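PDB 4D40: PILD processed protein from Shewanella oneidensis, which probably serves as the pilin subunit of a type IV pilus, a surface fibre involved in adhesion, after processing by the prepilin peptidase PilD. Local coordinates for residues L29-S43 and D51-Q65. Sequence-based numbering, arbitrary orientation. Where two conformers were deposited one is given.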
ATOM      1  N   LEU A  29     -18.542   2.381  -0.817  1.00 23.01           N
ATOM      2  CA  LEU A  29     -17.638   2.206  -1.952  1.00 21.02           C
ATOM      3  C   LEU A  29     -16.279   2.803  -1.611  1.00 26.69           C
ATOM      4  O   LEU A  29     -16.181   3.668  -0.749  1.00 26.35           O
ATOM      5  CB  LEU A  29     -18.187   2.888  -3.204  1.00 24.92           C
ATOM      6  CG  LEU A  29     -19.415   2.296  -3.890  1.00 27.52           C
ATOM      7  CD1 LEU A  29     -19.866   3.227  -4.998  1.00 37.79           C
ATOM      8  CD2 LEU A  29     -19.121   0.905  -4.435  1.00 32.40           C
ATOM      9  N   TYR A  30     -15.231   2.354  -2.292  1.00 23.45           N
ATOM     10  CA  TYR A  30     -13.926   2.998  -2.149  1.00 20.31           C
ATOM     11  C   TYR A  30     -13.880   4.242  -3.028  1.00 23.06           C
ATOM     12  O   TYR A  30     -14.631   4.344  -3.995  1.00 23.83           O
ATOM     13  CB  TYR A  30     -12.799   2.026  -2.501  1.00 20.13           C
ATOM     14  CG  TYR A  30     -12.671   0.906  -1.503  1.00 18.18           C
ATOM     15  CD1 TYR A  30     -12.245   1.158  -0.201  1.00 16.87           C
ATOM     16  CD2 TYR A  30     -12.985  -0.402  -1.850  1.00 19.26           C
ATOM     17  CE1 TYR A  30     -12.128   0.136   0.723  1.00 19.74           C
ATOM     18  CE2 TYR A  30     -12.872  -1.429  -0.930  1.00 19.91           C
ATOM     19  CZ  TYR A  30     -12.450  -1.154   0.354  1.00 19.02           C
ATOM     20  OH  TYR A  30     -12.339  -2.179   1.265  1.00 20.43           O
ATOM     21  N   PRO A  31     -13.001   5.203  -2.689  1.00 20.39           N
ATOM     22  CA  PRO A  31     -12.926   6.465  -3.432  1.00 22.65           C
ATOM     23  C   PRO A  31     -12.229   6.351  -4.780  1.00 20.13           C
ATOM     24  O   PRO A  31     -11.466   5.415  -5.008  1.00 25.92           O
ATOM     25  CB  PRO A  31     -12.118   7.369  -2.501  1.00 21.62           C
ATOM     26  CG  PRO A  31     -11.279   6.429  -1.712  1.00 20.92           C
ATOM     27  CD  PRO A  31     -12.140   5.220  -1.494  1.00 23.38           C
ATOM     28  N   ALA A  32     -12.480   7.324  -5.646  1.00 22.48           N
ATOM     29  CA  ALA A  32     -11.877   7.353  -6.971  1.00 24.49           C
ATOM     30  C   ALA A  32     -10.365   7.547  -6.894  1.00 29.70           C
ATOM     31  O   ALA A  32      -9.633   7.100  -7.778  1.00 28.72           O
ATOM     32  CB  ALA A  32     -12.499   8.452  -7.805  1.00 28.66           C
ATOM     33  N   SER A  33      -9.907   8.227  -5.845  1.00 23.88           N
ATOM     34  CA  SER A  33      -8.483   8.518  -5.669  1.00 24.28           C
ATOM     35  C   SER A  33      -8.105   8.679  -4.204  1.00 27.13           C
ATOM     36  O   SER A  33      -8.966   8.847  -3.348  1.00 27.68           O
ATOM     37  CB  SER A  33      -8.100   9.793  -6.428  1.00 34.70           C
ATOM     38  OG  SER A  33      -8.778  10.926  -5.909  1.00 35.25           O
ATOM     39  N   GLN A  34      -6.804   8.635  -3.932  1.00 21.68           N
ATOM     40  CA  GLN A  34      -6.278   8.854  -2.590  1.00 20.83           C
ATOM     41  C   GLN A  34      -4.929   9.539  -2.735  1.00 28.10           C
ATOM     42  O   GLN A  34      -4.089   9.090  -3.515  1.00 29.05           O
ATOM     43  CB  GLN A  34      -6.134   7.542  -1.813  1.00 28.02           C
ATOM     44  CG  GLN A  34      -5.670   7.722  -0.363  1.00 32.93           C
ATOM     45  CD  GLN A  34      -5.520   6.401   0.388  1.00 35.02           C
ATOM     46  OE1 GLN A  34      -5.174   5.375  -0.202  1.00 35.74           O
ATOM     47  NE2 GLN A  34      -5.780   6.424   1.697  1.00 27.36           N
ATOM     48  N   SER A  35      -4.733  10.631  -2.004  1.00 29.37           N
ATOM     49  CA  SER A  35      -3.464  11.343  -2.026  0.52 30.34           C
ATOM     50  C   SER A  35      -2.439  10.604  -1.176  1.00 32.86           C
ATOM     51  O   SER A  35      -2.674  10.334   0.005  1.00 33.96           O
ATOM     52  CB  SER A  35      -3.643  12.777  -1.525  0.52 35.54           C
ATOM     53  OG  SER A  35      -2.438  13.509  -1.644  0.52 38.56           O
ATOM     54  N   LEU A  36      -1.306  10.272  -1.783  1.00 24.77           N
ATOM     55  CA  LEU A  36      -0.257   9.530  -1.101  1.00 21.48           C
ATOM     56  C   LEU A  36       1.057  10.266  -1.263  1.00 25.85           C
ATOM     57  O   LEU A  36       1.294  10.899  -2.289  1.00 29.07           O
ATOM     58  CB  LEU A  36      -0.142   8.113  -1.655  1.00 20.31           C
ATOM     59  CG  LEU A  36      -1.389   7.236  -1.534  1.00 23.13           C
ATOM     60  CD1 LEU A  36      -1.230   5.994  -2.389  1.00 25.82           C
ATOM     61  CD2 LEU A  36      -1.629   6.868  -0.083  1.00 22.67           C
ATOM     62  N   ALA A  37       1.899  10.182  -0.240  1.00 28.24           N
ATOM     63  CA  ALA A  37       3.180  10.887  -0.233  1.00 32.11           C
ATOM     64  C   ALA A  37       4.324   9.945  -0.564  1.00 30.85           C
ATOM     65  O   ALA A  37       4.555   8.975   0.150  1.00 39.13           O
ATOM     66  CB  ALA A  37       3.412  11.529   1.116  1.00 34.67           C
ATOM     67  N   ASN A  38       5.048  10.240  -1.641  1.00 32.81           N
ATOM     68  CA  ASN A  38       6.234   9.466  -1.991  1.00 28.35           C
ATOM     69  C   ASN A  38       7.458   9.875  -1.183  1.00 34.14           C
ATOM     70  O   ASN A  38       7.504  10.957  -0.594  1.00 35.46           O
ATOM     71  CB  ASN A  38       6.549   9.604  -3.480  1.00 34.21           C
ATOM     72  CG  ASN A  38       5.516   8.944  -4.352  1.00 39.05           C
ATOM     73  OD1 ASN A  38       4.715   8.149  -3.877  1.00 34.00           O
ATOM     74  ND2 ASN A  38       5.535   9.261  -5.641  1.00 39.08           N
ATOM     75  N   SER A  39       8.443   8.984  -1.162  1.00 25.72           N
ATOM     76  CA  SER A  39       9.723   9.223  -0.511  1.00 23.51           C
ATOM     77  C   SER A  39      10.826   8.970  -1.520  1.00 24.83           C
ATOM     78  O   SER A  39      10.560   8.510  -2.620  1.00 25.97           O
ATOM     79  CB  SER A  39       9.900   8.303   0.694  1.00 26.39           C
ATOM     80  OG  SER A  39      10.215   6.987   0.266  1.00 26.88           O
ATOM     81  N   PRO A  40      12.075   9.250  -1.145  1.00 26.42           N
ATOM     82  CA  PRO A  40      13.177   8.907  -2.048  1.00 29.30           C
ATOM     83  C   PRO A  40      13.313   7.402  -2.291  1.00 29.39           C
ATOM     84  O   PRO A  40      14.025   7.005  -3.218  1.00 28.89           O
ATOM     85  CB  PRO A  40      14.406   9.446  -1.315  1.00 32.45           C
ATOM     86  CG  PRO A  40      13.877  10.517  -0.422  1.00 36.73           C
ATOM     87  CD  PRO A  40      12.531  10.043   0.010  1.00 30.35           C
ATOM     88  N   TYR A  41      12.625   6.597  -1.484  1.00 27.50           N
ATOM     89  CA  TYR A  41      12.812   5.149  -1.479  1.00 31.59           C
ATOM     90  C   TYR A  41      11.631   4.358  -2.030  1.00 22.93           C
ATOM     91  O   TYR A  41      11.822   3.253  -2.545  1.00 23.52           O
ATOM     92  CB  TYR A  41      13.101   4.680  -0.058  1.00 23.76           C
ATOM     93  CG  TYR A  41      14.319   5.338   0.534  1.00 26.34           C
ATOM     94  CD1 TYR A  41      15.587   4.917   0.176  1.00 31.65           C
ATOM     95  CD2 TYR A  41      14.200   6.375   1.446  1.00 33.34           C
ATOM     96  CE1 TYR A  41      16.711   5.507   0.708  1.00 38.94           C
ATOM     97  CE2 TYR A  41      15.324   6.975   1.988  1.00 32.11           C
ATOM     98  CZ  TYR A  41      16.573   6.533   1.612  1.00 38.21           C
ATOM     99  OH  TYR A  41      17.702   7.109   2.141  1.00 41.80           O
ATOM    100  N   TYR A  42      10.429   4.915  -1.929  1.00 23.15           N
ATOM    101  CA  TYR A  42       9.236   4.254  -2.443  1.00 21.35           C
ATOM    102  C   TYR A  42       8.286   5.227  -3.118  1.00 21.50           C
ATOM    103  O   TYR A  42       8.132   6.374  -2.687  1.00 22.52           O
ATOM    104  CB  TYR A  42       8.468   3.524  -1.326  1.00 19.89           C
ATOM    105  CG  TYR A  42       9.124   2.248  -0.851  1.00 19.66           C
ATOM    106  CD1 TYR A  42       8.854   1.034  -1.469  1.00 19.05           C
ATOM    107  CD2 TYR A  42       9.999   2.256   0.218  1.00 20.65           C
ATOM    108  CE1 TYR A  42       9.461  -0.135  -1.044  1.00 19.10           C
ATOM    109  CE2 TYR A  42      10.614   1.099   0.652  1.00 22.98           C
ATOM    110  CZ  TYR A  42      10.336  -0.095   0.023  1.00 20.07           C
ATOM    111  OH  TYR A  42      10.943  -1.245   0.458  1.00 22.12           O
ATOM    112  N   SER A  43       7.643   4.738  -4.171  1.00 20.83           N
ATOM    113  CA  SER A  43       6.566   5.445  -4.840  1.00 20.93           C
ATOM    114  C   SER A  43       5.277   4.710  -4.537  1.00 19.15           C
ATOM    115  O   SER A  43       5.179   3.511  -4.785  1.00 22.71           O
ATOM    116  CB  SER A  43       6.816   5.514  -6.345  1.00 24.13           C
ATOM    117  OG  SER A  43       8.038   6.167  -6.609  1.00 26.84           O
ATOM    118  N   ASP A  51     -15.469  -1.094 -10.273  1.00 34.53           N
ATOM    119  CA  ASP A  51     -16.743  -1.024  -9.557  1.00 32.82           C
ATOM    120  C   ASP A  51     -16.590  -0.461  -8.138  1.00 29.35           C
ATOM    121  O   ASP A  51     -17.580  -0.348  -7.406  1.00 29.41           O
ATOM    122  CB  ASP A  51     -17.438  -2.402  -9.524  1.00 33.98           C
ATOM    123  CG  ASP A  51     -16.712  -3.449  -8.667  1.00 30.35           C
ATOM    124  OD1 ASP A  51     -15.710  -3.144  -7.990  1.00 28.04           O
ATOM    125  OD2 ASP A  51     -17.191  -4.608  -8.661  1.00 33.96           O
ATOM    126  N   LYS A  52     -15.356  -0.109  -7.772  1.00 26.64           N
ATOM    127  CA  LYS A  52     -15.053   0.580  -6.516  1.00 26.05           C
ATOM    128  C   LYS A  52     -15.331  -0.275  -5.273  1.00 25.55           C
ATOM    129  O   LYS A  52     -15.385   0.251  -4.161  1.00 25.73           O
ATOM    130  CB  LYS A  52     -15.841   1.894  -6.420  1.00 31.30           C
ATOM    131  CG  LYS A  52     -15.651   2.853  -7.602  1.00 41.77           C
ATOM    132  CD  LYS A  52     -14.300   3.543  -7.571  1.00 47.90           C
ATOM    133  CE  LYS A  52     -14.014   4.278  -8.880  1.00 60.62           C
ATOM    134  NZ  LYS A  52     -13.615   3.350  -9.975  1.00 57.42           N
ATOM    135  N   PHE A  53     -15.490  -1.586  -5.453  1.00 24.70           N
ATOM    136  CA  PHE A  53     -15.640  -2.496  -4.314  1.00 24.81           C
ATOM    137  C   PHE A  53     -14.314  -3.117  -3.867  1.00 23.38           C
ATOM    138  O   PHE A  53     -14.268  -3.817  -2.846  1.00 23.79           O
ATOM    139  CB  PHE A  53     -16.642  -3.604  -4.648  1.00 27.12           C
ATOM    140  CG  PHE A  53     -18.076  -3.163  -4.576  1.00 28.84           C
ATOM    141  CD1 PHE A  53     -18.638  -2.788  -3.368  1.00 29.00           C
ATOM    142  CD2 PHE A  53     -18.867  -3.133  -5.715  1.00 30.68           C
ATOM    143  CE1 PHE A  53     -19.965  -2.385  -3.298  1.00 30.88           C
ATOM    144  CE2 PHE A  53     -20.192  -2.729  -5.651  1.00 33.02           C
ATOM    145  CZ  PHE A  53     -20.743  -2.362  -4.439  1.00 32.59           C
ATOM    146  N   GLY A  54     -13.247  -2.858  -4.618  1.00 23.67           N
ATOM    147  CA  GLY A  54     -11.914  -3.316  -4.263  1.00 23.17           C
ATOM    148  C   GLY A  54     -10.859  -2.257  -4.517  1.00 22.41           C
ATOM    149  O   GLY A  54     -11.158  -1.208  -5.086  1.00 23.63           O
ATOM    150  N   PHE A  55      -9.628  -2.526  -4.090  1.00 20.07           N
ATOM    151  CA  PHE A  55      -8.496  -1.665  -4.422  1.00 19.38           C
ATOM    152  C   PHE A  55      -7.171  -2.391  -4.270  1.00 24.33           C
ATOM    153  O   PHE A  55      -7.091  -3.454  -3.657  1.00 20.03           O
ATOM    154  CB  PHE A  55      -8.475  -0.406  -3.539  1.00 18.96           C
ATOM    155  CG  PHE A  55      -8.129  -0.672  -2.095  1.00 17.75           C
ATOM    156  CD1 PHE A  55      -6.817  -0.852  -1.695  1.00 17.94           C
ATOM    157  CD2 PHE A  55      -9.127  -0.732  -1.130  1.00 20.97           C
ATOM    158  CE1 PHE A  55      -6.501  -1.092  -0.376  1.00 20.96           C
ATOM    159  CE2 PHE A  55      -8.817  -0.967   0.185  1.00 21.23           C
ATOM    160  CZ  PHE A  55      -7.494  -1.148   0.566  1.00 19.69           C
ATOM    161  N   SER A  56      -6.128  -1.777  -4.817  1.00 19.45           N
ATOM    162  CA  SER A  56      -4.761  -2.203  -4.581  1.00 20.97           C
ATOM    163  C   SER A  56      -3.916  -0.997  -4.215  1.00 20.79           C
ATOM    164  O   SER A  56      -3.870  -0.017  -4.964  1.00 21.57           O
ATOM    165  CB  SER A  56      -4.175  -2.885  -5.812  1.00 20.05           C
ATOM    166  OG  SER A  56      -2.789  -3.131  -5.625  1.00 21.01           O
ATOM    167  N   LEU A  57      -3.265  -1.078  -3.060  1.00 16.45           N
ATOM    168  CA  LEU A  57      -2.255  -0.104  -2.657  1.00 17.67           C
ATOM    169  C   LEU A  57      -0.895  -0.710  -2.938  1.00 18.92           C
ATOM    170  O   LEU A  57      -0.660  -1.871  -2.592  1.00 18.74           O
ATOM    171  CB  LEU A  57      -2.378   0.245  -1.171  1.00 19.14           C
ATOM    172  CG  LEU A  57      -3.498   1.195  -0.768  1.00 17.41           C
ATOM    173  CD1 LEU A  57      -3.728   1.137   0.745  1.00 21.30           C
ATOM    174  CD2 LEU A  57      -3.161   2.612  -1.207  1.00 19.64           C
ATOM    175  N   LYS A  58       0.005   0.048  -3.566  1.00 18.07           N
ATOM    176  CA  LYS A  58       1.339  -0.472  -3.823  1.00 16.36           C
ATOM    177  C   LYS A  58       2.414   0.494  -3.381  1.00 21.33           C
ATOM    178  O   LYS A  58       2.230   1.711  -3.408  1.00 21.59           O
ATOM    179  CB  LYS A  58       1.545  -0.786  -5.304  1.00 20.88           C
ATOM    180  CG  LYS A  58       0.604  -1.845  -5.845  1.00 21.48           C
ATOM    181  CD  LYS A  58       0.977  -2.223  -7.265  1.00 27.58           C
ATOM    182  CE  LYS A  58       0.332  -3.528  -7.673  1.00 35.29           C
ATOM    183  NZ  LYS A  58      -1.134  -3.361  -7.796  1.00 33.06           N
ATOM    184  N   ALA A  59       3.540  -0.089  -2.986  1.00 21.44           N
ATOM    185  CA  ALA A  59       4.761   0.648  -2.701  1.00 18.19           C
ATOM    186  C   ALA A  59       5.866   0.087  -3.577  1.00 16.96           C
ATOM    187  O   ALA A  59       6.315  -1.043  -3.376  1.00 20.45           O
ATOM    188  CB  ALA A  59       5.127   0.536  -1.236  1.00 18.31           C
ATOM    189  N   VAL A  60       6.289   0.878  -4.557  1.00 18.98           N
ATOM    190  CA  VAL A  60       7.294   0.451  -5.524  1.00 19.31           C
ATOM    191  C   VAL A  60       8.640   1.040  -5.158  1.00 20.02           C
ATOM    192  O   VAL A  60       8.794   2.258  -5.176  1.00 23.73           O
ATOM    193  CB  VAL A  60       6.923   0.883  -6.958  1.00 22.02           C
ATOM    194  CG1 VAL A  60       8.009   0.462  -7.949  1.00 26.06           C
ATOM    195  CG2 VAL A  60       5.579   0.300  -7.356  1.00 22.32           C
ATOM    196  N   PRO A  61       9.622   0.184  -4.840  1.00 21.43           N
ATOM    197  CA  PRO A  61      10.932   0.747  -4.492  1.00 22.05           C
ATOM    198  C   PRO A  61      11.592   1.480  -5.652  1.00 23.63           C
ATOM    199  O   PRO A  61      11.434   1.092  -6.806  1.00 29.16           O
ATOM    200  CB  PRO A  61      11.746  -0.486  -4.087  1.00 27.74           C
ATOM    201  CG  PRO A  61      11.095  -1.621  -4.793  1.00 27.33           C
ATOM    202  CD  PRO A  61       9.633  -1.290  -4.811  1.00 23.81           C
ATOM    203  N   THR A  62      12.307   2.552  -5.328  1.00 24.83           N
ATOM    204  CA  THR A  62      13.149   3.247  -6.290  1.00 27.12           C
ATOM    205  C   THR A  62      14.468   2.498  -6.410  1.00 30.50           C
ATOM    206  O   THR A  62      14.730   1.566  -5.655  1.00 30.97           O
ATOM    207  CB  THR A  62      13.420   4.695  -5.862  1.00 30.81           C
ATOM    208  OG1 THR A  62      14.212   4.687  -4.672  1.00 29.34           O
ATOM    209  CG2 THR A  62      12.120   5.442  -5.596  1.00 30.62           C
ATOM    210  N   ASN A  63      15.308   2.911  -7.353  1.00 42.61           N
ATOM    211  CA  ASN A  63      16.636   2.318  -7.488  1.00 51.73           C
ATOM    212  C   ASN A  63      17.476   2.521  -6.223  1.00 43.84           C
ATOM    213  O   ASN A  63      18.407   1.762  -5.956  1.00 50.52           O
ATOM    214  CB  ASN A  63      17.359   2.900  -8.707  1.00 56.58           C
ATOM    215  CG  ASN A  63      17.232   4.409  -8.798  1.00 92.19           C
ATOM    216  OD1 ASN A  63      16.815   5.068  -7.847  1.00 91.60           O
ATOM    217  ND2 ASN A  63      17.590   4.964  -9.950  1.00126.64           N
ATOM    218  N   ARG A  64      17.125   3.540  -5.443  1.00 41.92           N
ATOM    219  CA  ARG A  64      17.831   3.865  -4.205  1.00 44.64           C
ATOM    220  C   ARG A  64      17.493   2.914  -3.054  1.00 36.83           C
ATOM    221  O   ARG A  64      18.088   2.995  -1.982  1.00 40.30           O
ATOM    222  CB  ARG A  64      17.508   5.301  -3.790  1.00 42.39           C
ATOM    223  CG  ARG A  64      17.851   6.327  -4.853  1.00 72.41           C
ATOM    224  CD  ARG A  64      17.383   7.719  -4.480  1.00 97.91           C
ATOM    225  NE  ARG A  64      17.299   8.578  -5.660  1.00109.89           N
ATOM    226  CZ  ARG A  64      16.202   8.752  -6.395  1.00 99.09           C
ATOM    227  NH1 ARG A  64      15.065   8.137  -6.078  1.00 56.42           N
ATOM    228  NH2 ARG A  64      16.240   9.552  -7.453  1.00124.17           N
ATOM    229  N   GLN A  65      16.539   2.014  -3.283  1.00 29.54           N
ATOM    230  CA  GLN A  65      16.055   1.112  -2.246  1.00 32.88           C
ATOM    231  C   GLN A  65      16.217  -0.332  -2.708  1.00 29.47           C
ATOM    232  O   GLN A  65      15.299  -0.917  -3.274  1.00 29.73           O
ATOM    233  CB  GLN A  65      14.595   1.443  -1.927  1.00 28.29           C
ATOM    234  CG  GLN A  65      13.850   0.457  -1.021  1.00 26.91           C
ATOM    235  CD  GLN A  65      14.382   0.398   0.397  1.00 27.86           C
ATOM    236  OE1 GLN A  65      15.334   1.084   0.756  1.00 28.18           O
ATOM    237  NE2 GLN A  65      13.750  -0.434   1.222  1.00 27.96           N
TER
HETATM  238  O   HOH W   1       9.485   3.768  -7.392  1.00 26.55           O
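Tyr-30 drops its flat ring into a hollow between the turn at Lys-52 and Phe-53 and the ring of Phe-55. The edge of Phe-55 points at the Tyr-30 face in a T-shaped stack (centroids 4.8 Å apart, planes at 84°). A tyrosine suits this place because its ring fills the hollow while its hydroxyl reaches Glu-21 of the long helix. Its backbone N bonds almost straight (173°) to Lys-52 O. The Leu-29 methyl CD2 sits over the Phe-53 face as a CH-pi contact, 3.7 Å from the centroid. Midway the segments part, and Leu-57 CD2 bridges the wider separation, touching Leu-36 CD1 and Gln-34 OE1; that oxygen is buried without a hydrogen-bond partner, whereas Gln-34 NE2 binds Ser-16 O.

At the far end, the Tyr-42 ring lies against Ala-59, whose short methyl lets it come close, and Pro-61, a rigid apolar surface; its OH accepts from Gln-65 NE2 (3.0 Å), which also reaches Lys-2 O. Thr-62 OG1 holds Pro-40 O firmly (2.7 Å) on a lone pair; the bond from poorly ordered Arg-64 is longer and less certain. Tyr-42 with Pro-61, then Ser-43 with Val-60, open the hairpin of the antiparallel sheet that packs on the long N-terminal helix in the type IV pilin fold.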